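Long-range contact in titin (Homo sapiens, PDB 2J8H), which forms part of the giant elastic protein of muscle, here as a rigid tandem of two immunoglobulin domains from its A-band region: residues 19-24 / 63-68. Residues are numbered along the deposited sequence; the frame is centred on the assembly and turned at random.
Sequences QSNATL and QLIIAS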
loop_
_atom_site.group_PDB
_atom_site.type_symbol
_atom_site.label_atom_id
_atom_site.label_comp_id
_atom_site.label_asym_id
_atom_site.label_seq_id
_atom_site.Cartn_x
_atom_site.Cartn_y
_atom_site.Cartn_z
ATOM N N GLN A 19 -0.372 1.719 8.939
ATOM C CA GLN A 19 0.404 1.925 7.695
ATOM C C GLN A 19 -0.090 3.053 6.762
ATOM O O GLN A 19 0.535 3.319 5.741
ATOM C CB GLN A 19 0.617 0.604 6.930
ATOM C CG GLN A 19 1.543 -0.378 7.699
ATOM C CD GLN A 19 1.709 -1.747 7.044
ATOM O OE1 GLN A 19 1.081 -2.065 6.022
ATOM N NE2 GLN A 19 2.542 -2.586 7.657
ATOM N N SER A 20 -1.190 3.716 7.104
ATOM C CA SER A 20 -1.602 4.933 6.413
ATOM C C SER A 20 -0.875 6.126 7.009
ATOM O O SER A 20 -0.201 6.006 8.030
ATOM C CB SER A 20 -3.108 5.143 6.520
ATOM O OG SER A 20 -3.799 4.181 5.739
ATOM N N ASN A 21 -0.998 7.271 6.346
ATOM C CA ASN A 21 -0.426 8.495 6.824
ATOM C C ASN A 21 -1.502 9.172 7.648
ATOM O O ASN A 21 -2.672 9.152 7.278
ATOM C CB ASN A 21 0.017 9.390 5.664
ATOM C CG ASN A 21 1.181 8.804 4.879
ATOM O OD1 ASN A 21 1.664 7.703 5.165
ATOM N ND2 ASN A 21 1.625 9.535 3.864
ATOM N N ALA A 22 -1.121 9.726 8.787
ATOM C CA ALA A 22 -2.024 10.509 9.587
ATOM C C ALA A 22 -1.643 11.964 9.336
ATOM O O ALA A 22 -0.461 12.306 9.359
ATOM C CB ALA A 22 -1.873 10.156 11.051
ATOM N N THR A 23 -2.643 12.806 9.070
ATOM C CA THR A 23 -2.420 14.229 8.847
ATOM C C THR A 23 -3.228 14.997 9.845
ATOM O O THR A 23 -4.443 14.868 9.895
ATOM C CB THR A 23 -2.832 14.636 7.435
ATOM O OG1 THR A 23 -2.105 13.825 6.510
ATOM C CG2 THR A 23 -2.527 16.124 7.185
ATOM N N LEU A 24 -2.536 15.798 10.636
ATOM C CA LEU A 24 -3.155 16.631 11.645
ATOM C C LEU A 24 -3.107 18.030 11.075
ATOM O O LEU A 24 -2.041 18.468 10.637
ATOM C CB LEU A 24 -2.331 16.583 12.918
ATOM C CG LEU A 24 -2.346 15.297 13.741
ATOM C CD1 LEU A 24 -1.750 14.106 13.060
ATOM C CD2 LEU A 24 -1.541 15.553 14.956
ATOM N N GLN A 63 -0.098 21.800 8.935
ATOM C CA GLN A 63 -0.367 20.388 9.058
ATOM C C GLN A 63 0.902 19.589 9.288
ATOM O O GLN A 63 2.000 19.972 8.878
ATOM C CB GLN A 63 -1.238 19.863 7.895
ATOM C CG GLN A 63 -0.542 19.588 6.623
ATOM C CD GLN A 63 -1.441 19.194 5.466
ATOM O OE1 GLN A 63 -2.660 19.145 5.581
ATOM N NE2 GLN A 63 -0.830 18.986 4.307
ATOM N N LEU A 64 0.725 18.498 10.018
ATOM C CA LEU A 64 1.775 17.556 10.271
ATOM C C LEU A 64 1.342 16.257 9.634
ATOM O O LEU A 64 0.236 15.776 9.892
ATOM C CB LEU A 64 1.932 17.368 11.770
ATOM C CG LEU A 64 2.851 16.212 12.230
ATOM C CD1 LEU A 64 4.297 16.512 11.914
ATOM C CD2 LEU A 64 2.639 15.982 13.748
ATOM N N ILE A 65 2.202 15.683 8.810
ATOM C CA ILE A 65 1.965 14.384 8.240
ATOM C C ILE A 65 2.887 13.376 8.912
ATOM O O ILE A 65 4.107 13.520 8.876
ATOM C CB ILE A 65 2.217 14.358 6.712
ATOM C CG1 ILE A 65 1.475 15.519 6.025
ATOM C CG2 ILE A 65 1.781 12.989 6.108
ATOM C CD1 ILE A 65 1.894 15.770 4.565
ATOM N N ILE A 66 2.278 12.348 9.517
ATOM C CA ILE A 66 2.996 11.238 10.134
ATOM C C ILE A 66 2.818 10.070 9.215
ATOM O O ILE A 66 1.708 9.600 9.042
ATOM C CB ILE A 66 2.416 10.869 11.511
ATOM C CG1 ILE A 66 2.306 12.122 12.381
ATOM C CG2 ILE A 66 3.251 9.798 12.194
ATOM C CD1 ILE A 66 1.515 11.919 13.651
ATOM N N ALA A 67 3.920 9.591 8.650
ATOM C CA ALA A 67 3.861 8.559 7.652
ATOM C C ALA A 67 3.669 7.209 8.276
ATOM O O ALA A 67 4.220 6.911 9.354
ATOM C CB ALA A 67 5.132 8.554 6.810
ATOM N N SER A 68 2.907 6.369 7.572
ATOM C CA SER A 68 2.915 4.956 7.839
ATOM C C SER A 68 2.771 4.668 9.319
ATOM O O SER A 68 3.702 4.174 9.978
ATOM C CB SER A 68 4.205 4.344 7.288
ATOM O OG SER A 68 4.208 4.424 5.866
#
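Ala22 and Ile66 pair through two backbone hydrogen bonds, Ile66 N to Ala22 O at 2.7 Å and Ala22 N to Ile66 O at 2.8 Å, and Leu24 and Leu64 repeat the pattern two residues on. Between them Thr23 and Ile65 form a non-hydrogen-bonded pair, where Thr23 CA brings its hydrogen within range of Leu64 O. The strands run antiparallel at 165°, as neighbours B and E in one sheet of the I-set immunoglobulin sandwich, with strand 52-57 on the far side of 61-66. Where regular pairing ends, a side chain takes over: Asn21 OD1 accepts a hydrogen bond from Ser68 N (3.0 Å), the donor tilted 34° from the amide's carbonyl plane. Asparagine suits this place because its short side chain, with CG beside the backbone N (chi1 -67°), carries a carbonyl across to a backbone N-H to which Ser20 O comes near but is too badly aligned to bond. A leucine here, having no carbonyl, would probably leave Ser68 N without this acceptor. Apolar side chains fill the inward face: Ala22, whose small methyl probably lets neighbouring strands lie close, packs against Leu14 and Val16, while the side chains of Leu24 and Ile66 run askew, touching CD1 to CD1 at 4.0 Å, and both reach Tyr77. On the other face Thr23 and Ile65, beta-branched and so well suited to extended backbone, stand side by side, partly exposed; Phe184 of a second subunit packs on Thr23. Thr23 CG2 rests 3.4 Å from OE1 of Gln63, a side chain whose amide is pinned at both ends, NE2 to Gln55 OE1 and OE1 to Ile186 N of that subunit.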